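Side-chain contacts in cytochrome P450 RhF (Acinetobacter radioresistens, PDB 6RO8), which probably works as a heme-thiolate monooxygenase, this chain being the heme domain of a longer protein that also carries flavin and iron-sulfur domains: residues R77-F82 / Y376-C381; E70-I75 / E370-G375; R226-M231 / V255-L260. All coordinates share one frame; numbering follows the deposited sequence.

Contact 1: residues R77-F82 / Y376-C381; sequences RDPITF and YGAHQC. With HEM (protoporphyrin IX containing Fe), chain B.
Packing of R77 on Y376 and of P79 on A378 makes a small surface contact between segment 77-82, at the end of helix 69-77 and in the loop after it, and the cysteine loop preceding helix 384-401, the loop that holds the heme-ligand signature of P450s. R77 and Y376 lie alongside each other, running the same way. With CG anti to the backbone N (chi1 -174°), R77 sends its CD to the rim of the phenol, 4.1 Å from Y376 CE2. The guanidinium stands almost upright to the ring, the planes 82° apart, and R77 NH1 stays 3.8 Å from Y376 OH, without a hydrogen bond. Farther along both segments, P79 CG touches A378 CB at 3.9 Å. H379 and C381 engage the cofactor. H379 ND1 donates to the propionate oxygen O1D of HEM at 2.8 Å (150° at the hydrogen). C381 SG ligates the iron, HEM FE, at 2.5 Å, and a water is the other axial ligand. R126 and R322 also hydrogen-bond to the heme. No polar bond joins 77-82 to 376-381, so their direct contact is van der Waals packing, whereas H379 and C381 of the loop bind the heme.

Contact 2: residues E70-I75 / E370-G375; sequences EDVKAI and EHLTFG. With HEM (protoporphyrin IX containing Fe), chain B.
L372 reaches helix 69-77 with a single methyl. Its CB already heads for the helix but stays 4.7 Å from the nearest V72 atom, CG1. CG follows, anti to the carbonyl carbon (chi1 -59°), and the chain then runs on extended, chi2 174°, which carries CD1 forward into the helix surface. There CD1 lies 3.7 Å from V72 CG1 and 4.0 Å from the backbone K73 N, so one methyl rests on a side chain and on the helix backbone at once. The other branch turns off toward the cysteine loop, where L372 CD2 lies 4.0 Å from Y376 CB. V72 and L372 run antiparallel alongside each other, and the contact is apolar throughout: K73 NZ and E370 OE2 are 6.0 Å apart, too far for a salt bridge.

Behind L372 the chain is pinned by polar bonds. T373 N donates to H371 ND1 at 3.0 Å, only 8° out of the imidazole plane, while H371 NE2 is paired with E308 on helix 303-314. G375 N closes a type I turn on L372 O; within that turn F374 lies by the heme, its CE1 3.6 Å from HEM C2B. F374 and G375 open the P450 signature that leads to the cysteine ligand.

Around the pair, A348 of helix 345-349 touches both V72 and L372, V66 of strand 63-66 packs on V72, and L311 of helix 303-314 meets H371 and F374.

Contact 3: residues R226-M231 / V255-L260; sequences RVLEKM and VTDNYL
The side chains of L228 and L260 are set nearly perpendicular, the end of the first over the base of the second. L228 has CG anti to the backbone N (chi1 179°), which throws its isobutyl group straight out from helix 207-233. Its CD2 then lands 3.6 Å from L260 CB and 3.7 Å from the carbonyl carbon L260 C, while CD1 stands a little farther off, 4.2 Å from L260 CB. The asymmetry is plain: L228 uses both its terminal methyls, whereas L260 offers its CB and its backbone, its own chain passing across the approaching leucine. L228 CA and L260 CA are 7.6 Å apart, and here the L228 side chain spans that distance.

In the P450 fold these helices correspond to helix G and the N-terminal part of the long helix that farther along runs over the heme. Here 257-270 is only beginning. T256 occupies its N-cap position, and T256 OG1 accepts from Y259 N at 2.9 Å with an angle of 158° at the hydrogen, satisfying an amide of the first turn.

D257 lies at the border of the contact, its OD1 4.5 Å from L228 CD2; that carboxylate forms a salt bridge with K232, farther along helix 207-233. One turn beyond L260, M264 packs against both V227 and L228, and M231 meets M241, Y242 and I245 of helix 240-250.

In the fold
From the N terminus the chain first enters contact 2 at 70-75 and, one residue on, contact 1 at 77-82. It returns to the same region some 295 residues later, with 370-375 ahead of 376-381. Because the segments alternate, the two long loops cross, and they tie helix 69-77 and its sequel to successive parts of the heme-binding loop. Their centres are 10 Å apart, and a probable hydrogen bond from C381 N to F374 O joins them, 2.9 Å long. Contact 3, nested inside both loops, closes a short one of its own between helices 207-233 and 257-270. Its centre is 26 Å from that of contact 1 and 32 Å from that of contact 2.

Contact 1: residues R77-F82 / Y376-C381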
# COMPACT_ATOMS: atom_id res chain seq x y z
N ARG A 77 14.50 9.77 4.56
CA ARG A 77 14.70 11.17 4.93
C ARG A 77 15.46 11.97 3.87
O ARG A 77 15.33 13.20 3.84
CB ARG A 77 15.43 11.22 6.27
CG ARG A 77 15.59 12.61 6.87
CD ARG A 77 15.82 12.57 8.38
NE ARG A 77 16.51 11.37 8.82
CZ ARG A 77 16.47 10.89 10.06
NH1 ARG A 77 15.77 11.53 11.00
NH2 ARG A 77 17.14 9.79 10.38
N ASP A 78 16.21 11.32 2.99
CA ASP A 78 17.04 11.98 1.98
C ASP A 78 16.53 11.60 0.59
O ASP A 78 16.97 10.58 0.02
CB ASP A 78 18.51 11.59 2.17
CG ASP A 78 19.44 12.25 1.16
OD1 ASP A 78 18.96 12.95 0.25
OD2 ASP A 78 20.67 12.05 1.27
N PRO A 79 15.63 12.38 0.00
CA PRO A 79 15.11 12.05 -1.33
C PRO A 79 15.92 12.63 -2.47
O PRO A 79 15.55 12.41 -3.63
CB PRO A 79 13.71 12.67 -1.30
CG PRO A 79 13.84 13.85 -0.42
CD PRO A 79 14.97 13.57 0.56
N ILE A 80 16.99 13.37 -2.20
CA ILE A 80 17.86 13.76 -3.29
C ILE A 80 18.84 12.63 -3.61
O ILE A 80 18.93 12.17 -4.75
CB ILE A 80 18.56 15.11 -2.99
CG1 ILE A 80 19.19 15.13 -1.60
CG2 ILE A 80 17.54 16.25 -3.05
CD1 ILE A 80 20.60 15.76 -1.52
N THR A 81 19.52 12.10 -2.58
CA THR A 81 20.36 10.92 -2.78
C THR A 81 19.53 9.70 -3.19
O THR A 81 19.83 9.03 -4.18
CB THR A 81 21.13 10.60 -1.51
OG1 THR A 81 21.55 11.82 -0.90
CG2 THR A 81 22.35 9.75 -1.84
N PHE A 82 18.50 9.38 -2.41
CA PHE A 82 17.66 8.20 -2.64
C PHE A 82 16.33 8.67 -3.19
O PHE A 82 15.47 9.16 -2.45
CB PHE A 82 17.51 7.41 -1.35
CG PHE A 82 18.78 7.25 -0.62
CD1 PHE A 82 19.77 6.42 -1.10
CD2 PHE A 82 19.02 7.98 0.53
CE1 PHE A 82 20.95 6.28 -0.44
CE2 PHE A 82 20.20 7.85 1.20
CZ PHE A 82 21.18 7.00 0.71
N TYR A 376 8.14 8.01 5.42
CA TYR A 376 8.65 9.05 6.29
C TYR A 376 9.20 10.16 5.40
O TYR A 376 9.81 9.88 4.36
CB TYR A 376 9.72 8.50 7.24
CG TYR A 376 10.32 9.50 8.20
CD1 TYR A 376 9.74 9.74 9.44
CD2 TYR A 376 11.49 10.19 7.89
CE1 TYR A 376 10.29 10.65 10.34
CE2 TYR A 376 12.05 11.11 8.78
CZ TYR A 376 11.45 11.34 10.01
OH TYR A 376 12.00 12.24 10.91
N GLY A 377 8.97 11.41 5.80
CA GLY A 377 9.54 12.53 5.08
C GLY A 377 8.78 13.00 3.86
O GLY A 377 7.56 13.16 3.89
N ALA A 378 9.51 13.22 2.76
CA ALA A 378 8.98 14.00 1.65
C ALA A 378 7.76 13.35 1.03
O ALA A 378 6.76 14.03 0.78
CB ALA A 378 10.08 14.21 0.59
N HIS A 379 7.81 12.03 0.81
CA HIS A 379 6.76 11.29 0.13
C HIS A 379 5.80 10.60 1.10
O HIS A 379 4.97 9.79 0.66
CB HIS A 379 7.36 10.25 -0.82
CG HIS A 379 8.04 10.83 -2.02
ND1 HIS A 379 7.39 11.08 -3.21
CD2 HIS A 379 9.33 11.22 -2.21
CE1 HIS A 379 8.24 11.59 -4.08
NE2 HIS A 379 9.42 11.69 -3.50
N GLN A 380 5.87 10.93 2.39
CA GLN A 380 5.01 10.27 3.36
C GLN A 380 3.55 10.34 2.94
O GLN A 380 3.06 11.37 2.49
CB GLN A 380 5.16 10.90 4.74
CG GLN A 380 4.45 10.06 5.77
CD GLN A 380 4.20 10.80 7.04
OE1 GLN A 380 3.43 11.77 7.07
NE2 GLN A 380 4.82 10.34 8.11
N CYS A 381 2.86 9.21 3.12
CA CYS A 381 1.57 8.97 2.51
C CYS A 381 0.58 10.11 2.77
O CYS A 381 0.31 10.47 3.92
CB CYS A 381 1.01 7.66 3.05
SG CYS A 381 -0.67 7.52 2.56
CHA HEM B . 2.48 7.66 -0.45
CHB HEM B . 1.28 3.66 2.05
CHC HEM B . -3.46 4.71 1.64
CHD HEM B . -2.23 8.42 -1.24
C1A HEM B . 2.58 6.48 0.24
C2A HEM B . 3.80 5.75 0.56
C3A HEM B . 3.47 4.66 1.25
C4A HEM B . 2.03 4.63 1.39
CMA HEM B . 4.48 3.62 1.78
CAA HEM B . 5.24 6.18 0.20
CBA HEM B . 5.83 6.85 1.42
CGA HEM B . 7.21 7.38 1.15
O1A HEM B . 7.72 7.20 0.02
O2A HEM B . 7.79 8.00 2.08
C1B HEM B . -0.08 3.65 2.23
C2B HEM B . -0.81 2.75 3.11
C3B HEM B . -2.13 3.02 2.99
C4B HEM B . -2.27 4.12 2.04
CMB HEM B . -0.11 1.67 3.99
CAB HEM B . -3.34 2.40 3.70
CBB HEM B . -3.28 1.57 4.75
C1C HEM B . -3.56 5.81 0.82
C2C HEM B . -4.76 6.49 0.37
C3C HEM B . -4.39 7.51 -0.43
C4C HEM B . -2.95 7.52 -0.50
CMC HEM B . -6.19 6.06 0.77
CAC HEM B . -5.21 8.58 -1.20
CBC HEM B . -6.54 8.60 -1.20
C1D HEM B . -0.87 8.53 -1.31
C2D HEM B . -0.14 9.51 -2.08
C3D HEM B . 1.16 9.31 -1.86
C4D HEM B . 1.31 8.20 -0.94
CMD HEM B . -0.73 10.59 -3.01
CAD HEM B . 2.29 10.14 -2.52
CBD HEM B . 2.64 11.38 -1.72
CGD HEM B . 4.01 11.87 -2.14
O1D HEM B . 4.61 11.25 -3.04
O2D HEM B . 4.51 12.88 -1.58
NA HEM B . 1.53 5.75 0.75
NB HEM B . -1.01 4.46 1.60
NC HEM B . -2.48 6.48 0.26
ND HEM B . 0.05 7.75 -0.62
FE HEM B . -0.51 6.12 0.50
O HOH W 1 -0.41 4.92 -1.46

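Contact 2: residues E70-I75 / E370-G375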
# COMPACT_ATOMS: atom_id res chain seq x y z
N GLU A 70 16.43 2.23 11.65
CA GLU A 70 17.16 3.48 11.43
C GLU A 70 17.63 3.63 9.99
O GLU A 70 17.55 4.73 9.42
CB GLU A 70 18.34 3.57 12.39
CG GLU A 70 17.98 3.92 13.83
CD GLU A 70 17.16 5.21 13.97
OE1 GLU A 70 17.24 6.10 13.09
OE2 GLU A 70 16.43 5.34 14.98
N ASP A 71 18.10 2.55 9.36
CA ASP A 71 18.53 2.63 7.96
C ASP A 71 17.37 3.02 7.06
O ASP A 71 17.49 3.93 6.22
CB ASP A 71 19.13 1.31 7.48
CG ASP A 71 20.33 0.86 8.28
OD1 ASP A 71 21.11 1.72 8.75
OD2 ASP A 71 20.50 -0.38 8.43
N VAL A 72 16.23 2.30 7.19
CA VAL A 72 15.07 2.57 6.34
C VAL A 72 14.61 4.02 6.51
O VAL A 72 14.35 4.73 5.53
CB VAL A 72 13.94 1.56 6.63
CG1 VAL A 72 12.61 1.99 5.94
CG2 VAL A 72 14.37 0.14 6.22
N LYS A 73 14.55 4.49 7.76
CA LYS A 73 14.18 5.88 7.99
C LYS A 73 15.19 6.82 7.35
O LYS A 73 14.81 7.81 6.70
CB LYS A 73 14.05 6.15 9.49
CG LYS A 73 13.36 7.46 9.79
CD LYS A 73 12.71 7.46 11.16
CE LYS A 73 13.40 8.45 12.09
NZ LYS A 73 12.55 8.77 13.27
N ALA A 74 16.48 6.53 7.52
CA ALA A 74 17.51 7.42 6.99
C ALA A 74 17.36 7.59 5.48
O ALA A 74 17.41 8.71 4.95
CB ALA A 74 18.88 6.88 7.34
N ILE A 75 17.14 6.48 4.76
CA ILE A 75 16.97 6.55 3.31
C ILE A 75 15.70 7.33 2.94
O ILE A 75 15.71 8.14 2.00
CB ILE A 75 17.01 5.12 2.73
CG1 ILE A 75 18.41 4.53 2.90
CG2 ILE A 75 16.62 5.10 1.25
CD1 ILE A 75 18.45 3.06 3.27
N GLU A 370 5.38 5.61 15.40
CA GLU A 370 6.67 5.79 14.74
C GLU A 370 6.93 4.76 13.63
O GLU A 370 8.00 4.82 13.01
CB GLU A 370 7.78 5.73 15.78
CG GLU A 370 7.86 6.97 16.65
CD GLU A 370 8.91 6.87 17.74
OE1 GLU A 370 9.36 5.74 18.05
OE2 GLU A 370 9.30 7.91 18.29
N HIS A 371 5.99 3.84 13.37
CA HIS A 371 6.15 2.85 12.32
C HIS A 371 6.36 3.53 10.96
O HIS A 371 6.08 4.72 10.78
CB HIS A 371 4.93 1.92 12.27
CG HIS A 371 3.70 2.57 11.71
ND1 HIS A 371 3.56 2.88 10.37
CD2 HIS A 371 2.55 2.98 12.30
CE1 HIS A 371 2.39 3.46 10.17
NE2 HIS A 371 1.75 3.52 11.33
N LEU A 372 6.83 2.74 9.98
CA LEU A 372 7.18 3.29 8.66
C LEU A 372 6.28 2.78 7.54
O LEU A 372 6.64 2.93 6.37
CB LEU A 372 8.65 2.99 8.34
CG LEU A 372 9.61 3.58 9.38
CD1 LEU A 372 11.05 3.17 9.13
CD2 LEU A 372 9.48 5.08 9.37
N THR A 373 5.12 2.19 7.86
CA THR A 373 4.21 1.69 6.83
C THR A 373 3.73 2.82 5.92
O THR A 373 3.44 2.58 4.74
CB THR A 373 3.02 0.96 7.50
OG1 THR A 373 3.50 -0.06 8.38
CG2 THR A 373 2.09 0.30 6.52
N PHE A 374 3.67 4.05 6.42
CA PHE A 374 3.25 5.17 5.58
C PHE A 374 4.43 5.91 4.95
O PHE A 374 4.23 6.96 4.32
CB PHE A 374 2.41 6.18 6.37
CG PHE A 374 1.03 5.68 6.74
CD1 PHE A 374 0.18 5.19 5.77
CD2 PHE A 374 0.60 5.71 8.06
CE1 PHE A 374 -1.08 4.72 6.11
CE2 PHE A 374 -0.66 5.25 8.42
CZ PHE A 374 -1.50 4.76 7.44
N GLY A 375 5.64 5.38 5.12
CA GLY A 375 6.84 6.10 4.78
C GLY A 375 7.20 7.16 5.81
O GLY A 375 6.65 7.21 6.92
CHA HEM B . 2.48 7.66 -0.45
CHB HEM B . 1.28 3.66 2.05
CHC HEM B . -3.46 4.71 1.64
CHD HEM B . -2.23 8.42 -1.24
C1A HEM B . 2.58 6.48 0.24
C2A HEM B . 3.80 5.75 0.56
C3A HEM B . 3.47 4.66 1.25
C4A HEM B . 2.03 4.63 1.39
CMA HEM B . 4.48 3.62 1.78
CAA HEM B . 5.24 6.18 0.20
CBA HEM B . 5.83 6.85 1.42
CGA HEM B . 7.21 7.38 1.15
O1A HEM B . 7.72 7.20 0.02
O2A HEM B . 7.79 8.00 2.08
C1B HEM B . -0.08 3.65 2.23
C2B HEM B . -0.81 2.75 3.11
C3B HEM B . -2.13 3.02 2.99
C4B HEM B . -2.27 4.12 2.04
CMB HEM B . -0.11 1.67 3.99
CAB HEM B . -3.34 2.40 3.70
CBB HEM B . -3.28 1.57 4.75
C1C HEM B . -3.56 5.81 0.82
C2C HEM B . -4.76 6.49 0.37
C3C HEM B . -4.39 7.51 -0.43
C4C HEM B . -2.95 7.52 -0.50
CMC HEM B . -6.19 6.06 0.77
CAC HEM B . -5.21 8.58 -1.20
CBC HEM B . -6.54 8.60 -1.20
C1D HEM B . -0.87 8.53 -1.31
C2D HEM B . -0.14 9.51 -2.08
C3D HEM B . 1.16 9.31 -1.86
C4D HEM B . 1.31 8.20 -0.94
CMD HEM B . -0.73 10.59 -3.01
CAD HEM B . 2.29 10.14 -2.52
CBD HEM B . 2.64 11.38 -1.72
CGD HEM B . 4.01 11.87 -2.14
O1D HEM B . 4.61 11.25 -3.04
O2D HEM B . 4.51 12.88 -1.58
NA HEM B . 1.53 5.75 0.75
NB HEM B . -1.01 4.46 1.60
NC HEM B . -2.48 6.48 0.26
ND HEM B . 0.05 7.75 -0.62
FE HEM B . -0.51 6.12 0.50
O HOH W 1 -0.41 4.92 -1.46

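Contact 3: residues R226-M231 / V255-L260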
# COMPACT_ATOMS: atom_id res chain seq x y z
N ARG A 226 -10.16 7.91 -20.91
CA ARG A 226 -11.56 8.28 -21.15
C ARG A 226 -12.15 9.00 -19.93
O ARG A 226 -12.88 10.00 -20.07
CB ARG A 226 -12.37 7.02 -21.53
CG ARG A 226 -13.85 7.26 -21.91
CD ARG A 226 -14.76 6.01 -21.75
NE ARG A 226 -14.96 5.61 -20.35
CZ ARG A 226 -16.07 5.05 -19.88
NH1 ARG A 226 -17.13 4.88 -20.68
NH2 ARG A 226 -16.16 4.73 -18.58
N VAL A 227 -11.83 8.53 -18.73
CA VAL A 227 -12.33 9.15 -17.51
C VAL A 227 -11.83 10.58 -17.39
O VAL A 227 -12.62 11.53 -17.23
CB VAL A 227 -11.92 8.32 -16.27
CG1 VAL A 227 -12.41 8.99 -15.00
CG2 VAL A 227 -12.47 6.92 -16.36
N LEU A 228 -10.51 10.75 -17.43
CA LEU A 228 -9.90 12.07 -17.31
C LEU A 228 -10.43 13.03 -18.36
O LEU A 228 -10.46 14.24 -18.13
CB LEU A 228 -8.38 11.94 -17.42
CG LEU A 228 -7.57 13.24 -17.34
CD1 LEU A 228 -7.74 13.85 -15.98
CD2 LEU A 228 -6.11 13.00 -17.63
N GLU A 229 -10.85 12.49 -19.51
CA GLU A 229 -11.37 13.33 -20.58
C GLU A 229 -12.76 13.84 -20.23
O GLU A 229 -13.06 15.02 -20.44
CB GLU A 229 -11.39 12.56 -21.89
CG GLU A 229 -11.37 13.44 -23.14
CD GLU A 229 -10.35 14.57 -23.06
OE1 GLU A 229 -9.23 14.34 -22.53
OE2 GLU A 229 -10.66 15.69 -23.53
N LYS A 230 -13.61 12.97 -19.70
CA LYS A 230 -14.95 13.39 -19.29
C LYS A 230 -14.89 14.37 -18.13
O LYS A 230 -15.62 15.37 -18.11
CB LYS A 230 -15.80 12.17 -18.93
CG LYS A 230 -15.78 11.08 -19.98
CD LYS A 230 -17.00 10.16 -19.86
CE LYS A 230 -16.72 8.79 -20.45
NZ LYS A 230 -17.84 7.84 -20.27
N MET A 231 -14.05 14.08 -17.13
CA MET A 231 -13.93 15.00 -16.01
C MET A 231 -13.39 16.35 -16.47
O MET A 231 -13.87 17.40 -16.02
CB MET A 231 -13.05 14.38 -14.92
CG MET A 231 -13.64 13.10 -14.33
SD MET A 231 -12.63 12.33 -13.05
CE MET A 231 -11.38 13.60 -12.88
N VAL A 255 1.58 20.74 -12.62
CA VAL A 255 0.56 19.70 -12.67
C VAL A 255 0.33 19.47 -14.16
O VAL A 255 -0.53 20.09 -14.79
CB VAL A 255 -0.70 20.12 -11.92
CG1 VAL A 255 -1.84 19.15 -12.13
CG2 VAL A 255 -0.37 20.26 -10.45
N THR A 256 1.15 18.60 -14.74
CA THR A 256 1.26 18.38 -16.18
C THR A 256 0.16 17.46 -16.68
O THR A 256 -0.49 16.73 -15.92
CB THR A 256 2.61 17.77 -16.53
OG1 THR A 256 2.61 16.38 -16.17
CG2 THR A 256 3.71 18.48 -15.77
N ASP A 257 -0.02 17.46 -18.00
CA ASP A 257 -1.06 16.62 -18.58
C ASP A 257 -0.73 15.15 -18.43
O ASP A 257 -1.62 14.34 -18.15
CB ASP A 257 -1.28 16.98 -20.05
CG ASP A 257 -2.65 16.55 -20.55
OD1 ASP A 257 -3.31 15.70 -19.90
OD2 ASP A 257 -3.08 17.06 -21.61
N ASN A 258 0.53 14.77 -18.61
CA ASN A 258 0.91 13.38 -18.36
C ASN A 258 0.73 13.03 -16.90
O ASN A 258 0.30 11.92 -16.57
CB ASN A 258 2.35 13.10 -18.76
CG ASN A 258 2.77 11.70 -18.38
OD1 ASN A 258 3.29 11.46 -17.28
ND2 ASN A 258 2.52 10.75 -19.28
N TYR A 259 1.10 13.94 -16.00
CA TYR A 259 0.86 13.68 -14.59
C TYR A 259 -0.62 13.42 -14.35
O TYR A 259 -0.98 12.55 -13.55
CB TYR A 259 1.33 14.84 -13.72
CG TYR A 259 0.72 14.74 -12.35
CD1 TYR A 259 1.23 13.85 -11.40
CD2 TYR A 259 -0.41 15.49 -12.02
CE1 TYR A 259 0.65 13.75 -10.15
CE2 TYR A 259 -0.99 15.39 -10.79
CZ TYR A 259 -0.47 14.52 -9.86
OH TYR A 259 -1.09 14.44 -8.63
N LEU A 260 -1.50 14.15 -15.04
CA LEU A 260 -2.93 13.91 -14.87
C LEU A 260 -3.29 12.49 -15.25
O LEU A 260 -3.96 11.78 -14.50
CB LEU A 260 -3.73 14.92 -15.68
CG LEU A 260 -4.02 16.26 -15.01
CD1 LEU A 260 -2.74 16.98 -14.59
CD2 LEU A 260 -4.86 17.14 -15.94